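Local coordinates for protein endo-1,3-beta-glucanase, family GH16 (Zobellia galactanivorans, PDB 4BPZ) that probably hydrolyses internal beta-1,3-glucosidic bonds of laminarin and related beta-glucans, as an endo-acting marine laminarinase of glycoside hydrolase family 16, at residues 35-38 with 42-45; 40-43 with 47-50; 84-89 with 121-126; 228-233 with 240-245. The protein carries 1 engineered substitution. One frame throughout, in Å; residues are numbered along the deposited sequence. Where two conformers were deposited one is given.

Contact 1 of 4, residues 35-38 with 42-45; sequences IPPN and WHNN. With BGC (beta-D-glucopyranose), chain C; GLC (alpha-D-glucopyranose), chain B; BGC (beta-D-glucopyranose), chain D.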
loop_
_atom_site.group_PDB
_atom_site.type_symbol
_atom_site.label_atom_id
_atom_site.label_comp_id
_atom_site.label_asym_id
_atom_site.label_seq_id
_atom_site.Cartn_x
_atom_site.Cartn_y
_atom_site.Cartn_z
ATOM N N ILE A 35 -14.834 -4.072 -4.048
ATOM C CA ILE A 35 -15.248 -5.340 -4.701
ATOM C C ILE A 35 -14.112 -6.364 -4.493
ATOM O O ILE A 35 -12.977 -6.106 -4.927
ATOM C CB ILE A 35 -15.467 -5.156 -6.191
ATOM C CG1 ILE A 35 -16.628 -4.166 -6.457
ATOM C CG2 ILE A 35 -15.774 -6.505 -6.852
ATOM C CD1 ILE A 35 -16.587 -3.653 -7.911
ATOM N N PRO A 36 -14.383 -7.535 -3.885
ATOM C CA PRO A 36 -13.320 -8.454 -3.693
ATOM C C PRO A 36 -12.936 -9.037 -5.046
ATOM O O PRO A 36 -13.807 -9.362 -5.904
ATOM C CB PRO A 36 -13.924 -9.561 -2.823
ATOM C CG PRO A 36 -15.229 -9.028 -2.317
ATOM C CD PRO A 36 -15.627 -7.870 -3.209
ATOM N N PRO A 37 -11.628 -9.259 -5.295
ATOM C CA PRO A 37 -11.156 -9.687 -6.627
ATOM C C PRO A 37 -11.246 -11.192 -6.804
ATOM O O PRO A 37 -11.108 -11.615 -7.954
ATOM C CB PRO A 37 -9.677 -9.306 -6.658
ATOM C CG PRO A 37 -9.282 -9.271 -5.143
ATOM C CD PRO A 37 -10.518 -8.762 -4.443
ATOM N N ASN A 38 -11.461 -11.977 -5.759
ATOM C CA ASN A 38 -11.226 -13.426 -5.840
ATOM C C ASN A 38 -12.458 -14.147 -5.283
ATOM O O ASN A 38 -12.454 -14.629 -4.125
ATOM C CB ASN A 38 -9.829 -13.729 -5.097
ATOM C CG ASN A 38 -9.585 -15.113 -4.712
ATOM O OD1 ASN A 38 -9.804 -15.954 -5.508
ATOM N ND2 ASN A 38 -8.980 -15.375 -3.460
ATOM N N TRP A 42 -10.362 -11.341 -0.784
ATOM C CA TRP A 42 -9.095 -10.730 -1.228
ATOM C C TRP A 42 -8.081 -11.837 -1.394
ATOM O O TRP A 42 -8.400 -13.030 -1.237
ATOM C CB TRP A 42 -8.727 -9.590 -0.273
ATOM C CG TRP A 42 -9.660 -8.429 -0.545
ATOM C CD1 TRP A 42 -10.910 -8.208 -0.047
ATOM C CD2 TRP A 42 -9.420 -7.416 -1.545
ATOM N NE1 TRP A 42 -11.497 -7.108 -0.722
ATOM C CE2 TRP A 42 -10.601 -6.643 -1.628
ATOM C CE3 TRP A 42 -8.358 -7.143 -2.388
ATOM C CZ2 TRP A 42 -10.729 -5.573 -2.560
ATOM C CZ3 TRP A 42 -8.496 -6.059 -3.304
ATOM C CH2 TRP A 42 -9.650 -5.297 -3.376
ATOM N N HIS A 43 -6.876 -11.459 -1.790
ATOM C CA HIS A 43 -5.784 -12.385 -2.034
ATOM C C HIS A 43 -5.091 -12.764 -0.752
ATOM O O HIS A 43 -5.425 -12.289 0.336
ATOM C CB HIS A 43 -4.846 -11.785 -3.050
ATOM C CG HIS A 43 -5.547 -11.409 -4.330
ATOM N ND1 HIS A 43 -6.127 -12.353 -5.137
ATOM C CD2 HIS A 43 -5.753 -10.171 -4.888
ATOM C CE1 HIS A 43 -6.645 -11.701 -6.229
ATOM N NE2 HIS A 43 -6.379 -10.374 -6.078
ATOM N N ASN A 44 -4.050 -13.611 -0.874
ATOM C CA ASN A 44 -3.193 -13.926 0.242
ATOM C C ASN A 44 -3.910 -14.562 1.420
ATOM O O ASN A 44 -3.434 -14.419 2.579
ATOM C CB ASN A 44 -2.374 -12.693 0.689
ATOM C CG ASN A 44 -1.723 -11.989 -0.450
ATOM O OD1 ASN A 44 -0.986 -12.628 -1.212
ATOM N ND2 ASN A 44 -1.965 -10.700 -0.605
ATOM N N ASN A 45 -5.092 -15.167 1.232
ATOM C CA ASN A 45 -5.838 -15.733 2.328
ATOM C C ASN A 45 -6.239 -14.699 3.388
ATOM O O ASN A 45 -6.552 -15.044 4.530
ATOM C CB ASN A 45 -5.104 -16.936 2.976
ATOM C CG ASN A 45 -4.806 -17.972 1.968
ATOM O OD1 ASN A 45 -5.747 -18.423 1.292
ATOM N ND2 ASN A 45 -3.580 -18.315 1.806
HETATM C C2 BGC C . -1.029 -11.079 -4.104
HETATM C C3 BGC C . -1.372 -11.407 -5.524
HETATM C C4 BGC C . -2.264 -10.271 -6.150
HETATM C C5 BGC C . -1.562 -8.900 -5.977
HETATM C C6 BGC C . -2.409 -7.713 -6.387
HETATM C C1 BGC C . -0.411 -9.656 -4.055
HETATM O O2 BGC C . -0.125 -12.037 -3.630
HETATM O O3 BGC C . -2.134 -12.611 -5.498
HETATM O O4 BGC C . -2.432 -10.397 -7.558
HETATM O O5 BGC C . -1.329 -8.715 -4.554
HETATM O O6 BGC C . -3.579 -7.549 -5.618
HETATM C C1 GLC B . 2.782 -7.131 -1.849
HETATM C C2 GLC B . 2.041 -8.451 -2.250
HETATM C C3 GLC B . 0.550 -8.104 -2.372
HETATM C C4 GLC B . 0.051 -7.500 -1.133
HETATM C C5 GLC B . 0.790 -6.189 -1.023
HETATM C C6 GLC B . 0.416 -5.374 0.194
HETATM O O1 GLC B . 2.961 -6.243 -2.931
HETATM O O2 GLC B . 2.614 -8.891 -3.455
HETATM O O3 GLC B . -0.205 -9.351 -2.677
HETATM O O4 GLC B . -1.375 -7.306 -1.216
HETATM O O5 GLC B . 2.198 -6.488 -0.887
HETATM O O6 GLC B . 0.675 -6.073 1.406
HETATM C C2 BGC D . -3.873 -10.847 -9.416
HETATM C C3 BGC D . -4.984 -11.749 -9.867
HETATM C C4 BGC D . -4.548 -13.224 -9.819
HETATM C C5 BGC D . -3.985 -13.505 -8.407
HETATM C C6 BGC D . -3.563 -14.955 -8.294
HETATM C C1 BGC D . -3.440 -11.247 -8.025
HETATM O O2 BGC D . -4.317 -9.497 -9.443
HETATM O O3 BGC D . -5.309 -11.491 -11.202
HETATM O O4 BGC D . -5.678 -14.035 -10.048
HETATM O O5 BGC D . -2.941 -12.574 -8.077
HETATM O O6 BGC D . -3.178 -15.175 -6.930
#
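The loop between strands 30-32 and 48-50 doubles back on itself, with P36 and W42 the closest backbone pair, CA to CA 5.4 Å, and no regular secondary structure on either side. P37 does most of the touching. Its CD sits over the centre of the six-membered ring of W42, 3.3 Å from the centroid and 9° off the normal: a close CH-pi contact. The same proline reaches the next side chain too, P37 CG lying 3.2 Å from H43 NE2. One side-chain bond reaches the backbone: N38, its CG anti to the backbone N (chi1 163°), sends ND2 to W42 O at 3.3 Å, nearly straight but from well above the carbonyl plane. Over one face of H43 lie two sugars of the bound glycan, C4 of BGC chain C and C1 of BGC chain D. N44 grips the glycan by its amide, OD1 taking the O2 hydroxyl of BGC chain C at 2.6 Å and ND2 giving to GLC O3 at 3.0 Å. The proline-bearing loop thus packs against W42 and, on the other side from the sugars, against the pocket residue H43, while N44 bonds the sugar hydroxyls.

Contact 2 of 4, residues 40-43 with 47-50; sequences GSWH and LQHY. With BGC (beta-D-glucopyranose), chain C; BGC (beta-D-glucopyranose), chain D.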
loop_
_atom_site.group_PDB
_atom_site.type_symbol
_atom_site.label_atom_id
_atom_site.label_comp_id
_atom_site.label_asym_id
_atom_site.label_seq_id
_atom_site.Cartn_x
_atom_site.Cartn_y
_atom_site.Cartn_z
ATOM N N GLY A 40 -15.341 -13.356 -3.848
ATOM C CA GLY A 40 -15.820 -12.930 -2.591
ATOM C C GLY A 40 -14.742 -12.671 -1.560
ATOM O O GLY A 40 -15.099 -12.187 -0.476
ATOM N N SER A 41 -13.461 -12.907 -1.933
ATOM C CA SER A 41 -12.334 -12.688 -1.008
ATOM C C SER A 41 -11.247 -11.835 -1.647
ATOM O O SER A 41 -11.177 -11.723 -2.889
ATOM C CB SER A 41 -11.749 -14.050 -0.612
ATOM O OG SER A 41 -12.752 -14.870 0.045
ATOM N N TRP A 42 -10.362 -11.341 -0.784
ATOM C CA TRP A 42 -9.095 -10.730 -1.228
ATOM C C TRP A 42 -8.081 -11.837 -1.394
ATOM O O TRP A 42 -8.400 -13.030 -1.237
ATOM C CB TRP A 42 -8.727 -9.590 -0.273
ATOM C CG TRP A 42 -9.660 -8.429 -0.545
ATOM C CD1 TRP A 42 -10.910 -8.208 -0.047
ATOM C CD2 TRP A 42 -9.420 -7.416 -1.545
ATOM N NE1 TRP A 42 -11.497 -7.108 -0.722
ATOM C CE2 TRP A 42 -10.601 -6.643 -1.628
ATOM C CE3 TRP A 42 -8.358 -7.143 -2.388
ATOM C CZ2 TRP A 42 -10.729 -5.573 -2.560
ATOM C CZ3 TRP A 42 -8.496 -6.059 -3.304
ATOM C CH2 TRP A 42 -9.650 -5.297 -3.376
ATOM N N HIS A 43 -6.876 -11.459 -1.790
ATOM C CA HIS A 43 -5.784 -12.385 -2.034
ATOM C C HIS A 43 -5.091 -12.764 -0.752
ATOM O O HIS A 43 -5.425 -12.289 0.336
ATOM C CB HIS A 43 -4.846 -11.785 -3.050
ATOM C CG HIS A 43 -5.547 -11.409 -4.330
ATOM N ND1 HIS A 43 -6.127 -12.353 -5.137
ATOM C CD2 HIS A 43 -5.753 -10.171 -4.888
ATOM C CE1 HIS A 43 -6.645 -11.701 -6.229
ATOM N NE2 HIS A 43 -6.379 -10.374 -6.078
ATOM N N LEU A 47 -8.441 -11.945 5.549
ATOM C CA LEU A 47 -9.713 -12.204 6.208
ATOM C C LEU A 47 -10.660 -11.066 6.200
ATOM O O LEU A 47 -11.749 -11.178 6.712
ATOM C CB LEU A 47 -9.427 -12.657 7.667
ATOM C CG LEU A 47 -8.648 -14.004 7.723
ATOM C CD1 LEU A 47 -8.442 -14.417 9.172
ATOM C CD2 LEU A 47 -9.426 -15.117 7.039
ATOM N N GLN A 48 -10.308 -9.914 5.617
ATOM C CA GLN A 48 -11.117 -8.698 5.655
ATOM C C GLN A 48 -11.976 -8.517 4.413
ATOM O O GLN A 48 -11.615 -8.971 3.297
ATOM C CB GLN A 48 -10.315 -7.408 5.879
ATOM C CG GLN A 48 -9.553 -6.885 4.637
ATOM C CD GLN A 48 -8.491 -7.791 4.129
ATOM O OE1 GLN A 48 -8.253 -7.857 2.879
ATOM N NE2 GLN A 48 -7.810 -8.481 4.954
ATOM N N HIS A 49 -13.037 -7.722 4.552
ATOM C CA HIS A 49 -13.585 -6.910 3.467
ATOM C C HIS A 49 -13.069 -5.496 3.580
ATOM O O HIS A 49 -12.795 -4.997 4.656
ATOM C CB HIS A 49 -15.108 -6.865 3.506
ATOM C CG HIS A 49 -15.770 -7.996 2.767
ATOM N ND1 HIS A 49 -15.467 -8.312 1.515
ATOM C CD2 HIS A 49 -16.778 -8.864 3.169
ATOM C CE1 HIS A 49 -16.221 -9.363 1.145
ATOM N NE2 HIS A 49 -17.025 -9.671 2.152
ATOM N N TYR A 50 -12.962 -4.870 2.419
ATOM C CA TYR A 50 -12.638 -3.444 2.334
ATOM C C TYR A 50 -13.898 -2.641 2.036
ATOM O O TYR A 50 -14.726 -3.070 1.263
ATOM C CB TYR A 50 -11.562 -3.210 1.267
ATOM C CG TYR A 50 -10.196 -3.718 1.670
ATOM C CD1 TYR A 50 -9.573 -3.256 2.832
ATOM C CD2 TYR A 50 -9.483 -4.607 0.862
ATOM C CE1 TYR A 50 -8.302 -3.663 3.183
ATOM C CE2 TYR A 50 -8.213 -5.027 1.202
ATOM C CZ TYR A 50 -7.617 -4.542 2.358
ATOM O OH TYR A 50 -6.336 -4.923 2.707
HETATM C C2 BGC C . -1.029 -11.079 -4.104
HETATM C C3 BGC C . -1.372 -11.407 -5.524
HETATM C C4 BGC C . -2.264 -10.271 -6.150
HETATM C C5 BGC C . -1.562 -8.900 -5.977
HETATM C C6 BGC C . -2.409 -7.713 -6.387
HETATM C C1 BGC C . -0.411 -9.656 -4.055
HETATM O O2 BGC C . -0.125 -12.037 -3.630
HETATM O O3 BGC C . -2.134 -12.611 -5.498
HETATM O O4 BGC C . -2.432 -10.397 -7.558
HETATM O O5 BGC C . -1.329 -8.715 -4.554
HETATM O O6 BGC C . -3.579 -7.549 -5.618
HETATM C C2 BGC D . -3.873 -10.847 -9.416
HETATM C C3 BGC D . -4.984 -11.749 -9.867
HETATM C C4 BGC D . -4.548 -13.224 -9.819
HETATM C C5 BGC D . -3.985 -13.505 -8.407
HETATM C C6 BGC D . -3.563 -14.955 -8.294
HETATM C C1 BGC D . -3.440 -11.247 -8.025
HETATM O O2 BGC D . -4.317 -9.497 -9.443
HETATM O O3 BGC D . -5.309 -11.491 -11.202
HETATM O O4 BGC D . -5.678 -14.035 -10.048
HETATM O O5 BGC D . -2.941 -12.574 -8.077
HETATM O O6 BGC D . -3.178 -15.175 -6.930
HETATM O O HOH W 1 -14.104 -6.284 0.098
HETATM O O HOH W 2 -10.842 -11.420 2.083
#
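W42 and Y50 both hold CG beside the backbone N (chi1 -73° and -71°), and from these positions the edge of the tyrosine meets the face of the indole. The pair is T-shaped: ring planes stand at 75°, and Y50 CD2 comes within 3.4 Å of W42 CE2. Y50 takes the face opposite the one covered by P37, so the indole is sandwiched. At the indole edge a bridging water does the polar work. Water 1 lies in the ring plane, accepts from W42 NE1 at 2.9 Å and from Y50 N at 2.9 Å, and is also hydrogen-bonded to H49 ND1 at 2.8 Å. The far nitrogen of that imidazole, NE2, is bonded to S78 O. In the GH16 beta-jelly roll this is where a loop leading to the glycan cleft lies against strand 48-50, which runs parallel to strand 82-93; W42 and Y50 both touch R86 of that strand. With a leucine in place of W42, water 1 is likely to lose its indole donor and a gap to open between Y50 and P37. A second water joins the backbones, accepting from W42 N at 2.9 Å and donating to Q48 O at 2.8 Å. Further along, G40 O approaches H49 CE1 at 3.4 Å and is hydrogen-bonded to S78 OG.

Contact 3 of 4, residues 84-89 with 121-126; sequences SARLNS and SNETGN. With BGC (beta-D-glucopyranose), chain C.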
loop_
_atom_site.group_PDB
_atom_site.type_symbol
_atom_site.label_atom_id
_atom_site.label_comp_id
_atom_site.label_asym_id
_atom_site.label_seq_id
_atom_site.Cartn_x
_atom_site.Cartn_y
_atom_site.Cartn_z
ATOM N N SER A 84 -11.883 -3.190 6.756
ATOM C CA SER A 84 -10.771 -2.266 6.678
ATOM C C SER A 84 -11.006 -1.370 5.444
ATOM O O SER A 84 -12.108 -1.374 4.886
ATOM C CB SER A 84 -9.467 -3.049 6.634
ATOM O OG SER A 84 -8.369 -2.206 6.716
ATOM N N ALA A 85 -9.969 -0.645 5.041
ATOM C CA ALA A 85 -10.043 0.148 3.808
ATOM C C ALA A 85 -8.779 -0.093 3.005
ATOM O O ALA A 85 -7.700 -0.380 3.528
ATOM C CB ALA A 85 -10.219 1.620 4.091
ATOM N N ARG A 86 -8.972 0.046 1.683
ATOM C CA ARG A 86 -7.910 -0.109 0.668
ATOM C C ARG A 86 -8.083 1.084 -0.321
ATOM O O ARG A 86 -9.024 1.056 -1.125
ATOM C CB ARG A 86 -8.005 -1.474 -0.040
ATOM C CG ARG A 86 -6.998 -1.684 -1.137
ATOM C CD ARG A 86 -6.983 -3.154 -1.490
ATOM N NE ARG A 86 -6.187 -3.428 -2.723
ATOM C CZ ARG A 86 -5.425 -4.506 -2.887
ATOM N NH1 ARG A 86 -5.086 -5.296 -1.898
ATOM N NH2 ARG A 86 -4.926 -4.732 -4.126
ATOM N N LEU A 87 -7.221 2.042 -0.224
ATOM C CA LEU A 87 -7.250 3.266 -1.054
ATOM C C LEU A 87 -6.274 3.108 -2.200
ATOM O O LEU A 87 -5.251 2.421 -2.073
ATOM C CB LEU A 87 -6.842 4.471 -0.269
ATOM C CG LEU A 87 -7.628 4.791 0.980
ATOM C CD1 LEU A 87 -7.101 6.067 1.638
ATOM C CD2 LEU A 87 -9.086 4.901 0.690
ATOM N N ASN A 88 -6.622 3.696 -3.343
ATOM C CA ASN A 88 -5.696 3.806 -4.496
ATOM C C ASN A 88 -5.594 5.244 -4.866
ATOM O O ASN A 88 -6.645 5.954 -4.885
ATOM C CB ASN A 88 -6.224 3.049 -5.734
ATOM C CG ASN A 88 -6.438 1.562 -5.574
ATOM O OD1 ASN A 88 -6.096 0.914 -4.543
ATOM N ND2 ASN A 88 -6.959 0.968 -6.558
ATOM N N SER A 89 -4.415 5.750 -5.169
ATOM C CA SER A 89 -4.347 7.131 -5.679
ATOM C C SER A 89 -5.000 7.213 -7.056
ATOM O O SER A 89 -4.836 6.344 -7.916
ATOM C CB SER A 89 -2.892 7.594 -5.778
ATOM O OG SER A 89 -2.069 6.825 -6.646
ATOM N N SER A 121 -2.426 -2.786 -14.391
ATOM C CA SER A 121 -2.842 -3.982 -13.668
ATOM C C SER A 121 -4.210 -4.483 -14.034
ATOM O O SER A 121 -4.485 -5.693 -13.961
ATOM C CB SER A 121 -2.787 -3.750 -12.138
ATOM O OG SER A 121 -3.875 -2.890 -11.783
ATOM N N ASN A 122 -5.117 -3.566 -14.296
ATOM C CA ASN A 122 -6.497 -3.898 -14.489
ATOM C C ASN A 122 -7.067 -4.681 -13.337
ATOM O O ASN A 122 -7.954 -5.516 -13.505
ATOM C CB ASN A 122 -6.753 -4.549 -15.884
ATOM C CG ASN A 122 -8.229 -4.709 -16.215
ATOM O OD1 ASN A 122 -9.046 -3.827 -15.882
ATOM N ND2 ASN A 122 -8.555 -5.767 -16.963
ATOM N N GLU A 123 -6.630 -4.440 -12.120
ATOM C CA GLU A 123 -7.186 -5.103 -10.979
ATOM C C GLU A 123 -8.640 -4.792 -10.833
ATOM O O GLU A 123 -9.096 -3.627 -11.021
ATOM C CB GLU A 123 -6.419 -4.680 -9.693
ATOM C CG GLU A 123 -7.075 -5.220 -8.454
ATOM C CD GLU A 123 -6.127 -5.182 -7.299
ATOM O OE1 GLU A 123 -5.270 -6.113 -7.192
ATOM O OE2 GLU A 123 -6.121 -4.188 -6.523
ATOM N N THR A 124 -9.421 -5.787 -10.497
ATOM C CA THR A 124 -10.834 -5.628 -10.302
ATOM C C THR A 124 -11.184 -4.438 -9.411
ATOM O O THR A 124 -10.693 -4.351 -8.331
ATOM C CB THR A 124 -11.555 -6.938 -9.906
ATOM O OG1 THR A 124 -11.317 -7.832 -11.039
ATOM C CG2 THR A 124 -12.986 -6.714 -9.592
ATOM N N GLY A 125 -12.092 -3.572 -9.887
ATOM C CA GLY A 125 -12.591 -2.489 -9.003
ATOM C C GLY A 125 -11.567 -1.371 -8.782
ATOM O O GLY A 125 -11.786 -0.555 -7.878
ATOM N N ASN A 126 -10.488 -1.334 -9.545
ATOM C CA ASN A 126 -9.518 -0.270 -9.416
ATOM C C ASN A 126 -9.938 0.967 -10.230
ATOM O O ASN A 126 -11.010 1.014 -10.803
ATOM C CB ASN A 126 -8.090 -0.736 -9.726
ATOM C CG ASN A 126 -7.736 -0.743 -11.171
ATOM O OD1 ASN A 126 -6.511 -0.884 -11.489
ATOM N ND2 ASN A 126 -8.649 -0.557 -12.060
HETATM C C2 BGC C . -1.029 -11.079 -4.104
HETATM C C3 BGC C . -1.372 -11.407 -5.524
HETATM C C4 BGC C . -2.264 -10.271 -6.150
HETATM C C5 BGC C . -1.562 -8.900 -5.977
HETATM C C6 BGC C . -2.409 -7.713 -6.387
HETATM C C1 BGC C . -0.411 -9.656 -4.055
HETATM O O2 BGC C . -0.125 -12.037 -3.630
HETATM O O3 BGC C . -2.134 -12.611 -5.498
HETATM O O4 BGC C . -2.432 -10.397 -7.558
HETATM O O5 BGC C . -1.329 -8.715 -4.554
HETATM O O6 BGC C . -3.579 -7.549 -5.618
#
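R86 and E123 come at each other from opposite directions, the arginine off strand 82-93 of the GH16 beta-jelly roll and the glutamate from the loop after strand 110-118, and they meet beside the bound glycan. R86 is stretched out, with CG anti to the backbone N (chi1 177°) and the chain extended as far as NE, which carries the guanidinium up to the carboxylate. The two flat groups are twisted by 47°. R86 NH2 gives a salt-bridge hydrogen bond of 2.7 Å to E123 OE2 on its syn side, bent to 136° at the hydrogen, with OE2 tilted out of the guanidinium plane. Q33 bonds to both, OE1 with R86 NE and NE2 with E123 OE2, which probably limits their rotation. E123 OE1 is the oxygen that meets the sugar, accepting from O6 of BGC chain C at 2.7 Å; R86 NH2 adds a weak, long bond to the same O6. Further along the strand, the amide of N88 lies against CB of N126, the two amide planes almost perpendicular. E123 opens a type II turn closed by N126 N to E123 O at 3.1 Å. Just ahead of it an ST turn holds the loop: S121 OG accepts from E123 N at 3.2 Å and is also hydrogen-bonded to Y223 OH.

Contact 4 of 4, residues 228-233 with 240-245; sequences IAMGGT and ENFTDD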
loop_
_atom_site.group_PDB
_atom_site.type_symbol
_atom_site.label_atom_id
_atom_site.label_comp_id
_atom_site.label_asym_id
_atom_site.label_seq_id
_atom_site.Cartn_x
_atom_site.Cartn_y
_atom_site.Cartn_z
ATOM N N ILE A 228 -4.889 -1.685 5.276
ATOM C CA ILE A 228 -4.553 -2.683 6.344
ATOM C C ILE A 228 -5.245 -3.966 5.990
ATOM O O ILE A 228 -6.481 -4.001 6.044
ATOM C CB ILE A 228 -4.954 -2.257 7.770
ATOM C CG1 ILE A 228 -4.523 -0.848 8.176
ATOM C CG2 ILE A 228 -4.392 -3.316 8.736
ATOM C CD1 ILE A 228 -5.165 -0.433 9.500
ATOM N N ALA A 229 -4.516 -5.021 5.674
ATOM C CA ALA A 229 -5.125 -6.352 5.575
ATOM C C ALA A 229 -5.149 -6.962 6.968
ATOM O O ALA A 229 -4.338 -6.622 7.829
ATOM C CB ALA A 229 -4.320 -7.193 4.601
ATOM N N MET A 230 -6.044 -7.894 7.171
ATOM C CA MET A 230 -6.137 -8.685 8.445
ATOM C C MET A 230 -5.858 -10.141 8.141
ATOM O O MET A 230 -6.449 -10.731 7.248
ATOM C CB MET A 230 -7.481 -8.538 9.048
ATOM C CG MET A 230 -7.773 -7.150 9.611
ATOM S SD MET A 230 -6.592 -6.567 10.893
ATOM C CE MET A 230 -6.774 -7.851 12.154
ATOM N N GLY A 231 -4.952 -10.732 8.924
ATOM C CA GLY A 231 -4.631 -12.143 8.723
ATOM C C GLY A 231 -3.966 -12.364 7.385
ATOM O O GLY A 231 -3.244 -11.532 6.832
ATOM N N GLY A 232 -4.203 -13.581 6.856
ATOM C CA GLY A 232 -3.545 -13.968 5.619
ATOM C C GLY A 232 -2.054 -14.183 5.751
ATOM O O GLY A 232 -1.497 -14.291 6.877
ATOM N N THR A 233 -1.363 -14.222 4.631
ATOM C CA THR A 233 0.081 -14.596 4.559
ATOM C C THR A 233 0.904 -13.916 5.589
ATOM O O THR A 233 1.648 -14.513 6.368
ATOM C CB THR A 233 0.644 -14.365 3.142
ATOM O OG1 THR A 233 -0.261 -14.987 2.218
ATOM C CG2 THR A 233 2.039 -15.005 2.978
ATOM N N GLU A 240 -8.027 -13.536 19.479
ATOM C CA GLU A 240 -9.467 -13.570 19.642
ATOM C C GLU A 240 -10.031 -12.237 20.204
ATOM O O GLU A 240 -11.136 -11.846 19.833
ATOM C CB GLU A 240 -9.844 -14.693 20.606
ATOM C CG GLU A 240 -11.362 -14.751 20.831
ATOM C CD GLU A 240 -11.997 -13.646 21.823
ATOM O OE1 GLU A 240 -11.293 -13.071 22.771
ATOM O OE2 GLU A 240 -13.260 -13.320 21.664
ATOM N N ASN A 241 -9.231 -11.532 20.972
ATOM C CA ASN A 241 -9.650 -10.299 21.575
ATOM C C ASN A 241 -9.537 -9.086 20.700
ATOM O O ASN A 241 -9.755 -7.942 21.176
ATOM C CB ASN A 241 -8.977 -10.104 22.965
ATOM C CG ASN A 241 -7.440 -9.627 22.891
ATOM O OD1 ASN A 241 -6.745 -9.711 21.840
ATOM N ND2 ASN A 241 -6.916 -9.087 24.041
ATOM N N PHE A 242 -9.096 -9.213 19.439
ATOM C CA PHE A 242 -8.884 -8.036 18.591
ATOM C C PHE A 242 -10.166 -7.265 18.488
ATOM O O PHE A 242 -11.246 -7.771 18.209
ATOM C CB PHE A 242 -8.451 -8.535 17.223
ATOM C CG PHE A 242 -8.133 -7.365 16.269
ATOM C CD1 PHE A 242 -6.909 -6.822 16.257
ATOM C CD2 PHE A 242 -9.091 -6.797 15.466
ATOM C CE1 PHE A 242 -6.564 -5.724 15.413
ATOM C CE2 PHE A 242 -8.761 -5.741 14.609
ATOM C CZ PHE A 242 -7.545 -5.185 14.601
ATOM N N THR A 243 -10.031 -5.955 18.672
ATOM C CA THR A 243 -11.146 -5.029 18.506
ATOM C C THR A 243 -10.993 -4.203 17.227
ATOM O O THR A 243 -11.733 -4.393 16.262
ATOM C CB THR A 243 -11.274 -4.077 19.710
ATOM O OG1 THR A 243 -9.992 -3.513 20.015
ATOM C CG2 THR A 243 -11.798 -4.824 20.926
ATOM N N ASP A 244 -10.028 -3.288 17.230
ATOM C CA ASP A 244 -9.759 -2.432 16.083
ATOM C C ASP A 244 -8.345 -1.919 16.185
ATOM O O ASP A 244 -7.698 -1.980 17.242
ATOM C CB ASP A 244 -10.795 -1.324 15.980
ATOM C CG ASP A 244 -10.985 -0.634 17.319
ATOM O OD1 ASP A 244 -10.098 0.030 17.802
ATOM O OD2 ASP A 244 -12.120 -0.866 17.949
ATOM N N ASP A 245 -7.798 -1.387 15.080
ATOM C CA ASP A 245 -6.494 -0.725 15.113
ATOM C C ASP A 245 -6.391 0.226 13.951
ATOM O O ASP A 245 -7.116 0.058 12.932
ATOM C CB ASP A 245 -5.327 -1.712 15.068
ATOM C CG ASP A 245 -4.095 -1.214 15.754
ATOM O OD1 ASP A 245 -4.105 -0.114 16.354
ATOM O OD2 ASP A 245 -3.077 -1.937 15.691
#
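The carbonyl oxygen of I228, whose CD1 lies 4.0 Å from D245 O across the contact, is gripped by S84 OG and, more weakly, by Y50 OH, while I228 and M230 point at the 240-245 segment. M230 makes the main contact there. Its chain is folded at both outer torsions (chi2 -57°, chi3 -59°), and this curl swings the methyl group over one face of F242. M230 CE stands 3.8 Å from the ring centroid and 15° off its normal, a CH-pi contact whose nearest carbon is F242 CZ at 3.7 Å. The sulfur is more oblique, M230 SD lying 4.7 Å from the same centroid, a Met-aromatic contact led by the methyl. On the opposite face of the ring, toward the rim, lies the backbone N of D244, 3.8 Å above the plane. Were F242 a serine, the M230 methyl would probably lose the ring face it lies on and be free to turn over a gap. Both side chains also touch T110 of strand 110-118, with A68 beside M230 and K70 beside F242, both on strand 63-75. The carboxylate of D245 has a partner outside the contact, OD2 bonding to K107 N. The contact therefore joins the end of strand 222-230, just ahead of helix 232-235, to the start of strand 244-255; strand 222-230 pairs with 110-118, strand 244-255 with 63-75.

In the fold
Along the chain the contacts come in order, 1 and 2 overlapping in W42 and H43 with centres about 5 Å apart. Contact 3 lies about 11 Å from the centre of contact 1, joined to it where the W42 indole packs against the R86 guanidinium. Contact 4 lies about 12 Å from contact 2 and 20 Å from contact 3, centre to centre. Neighbouring strands link them: 48-50 pairs with 82-93, which pairs with 222-230, so contacts 2, 3 and 4 stand on adjoining strands of the jelly roll. Contacts 1, 2 and 3 all touch the glycan, contact 2 through the H43 it shares with contact 1, and T233 bonds to the backbone of N44, connecting contact 4 to the substrate-binding loop.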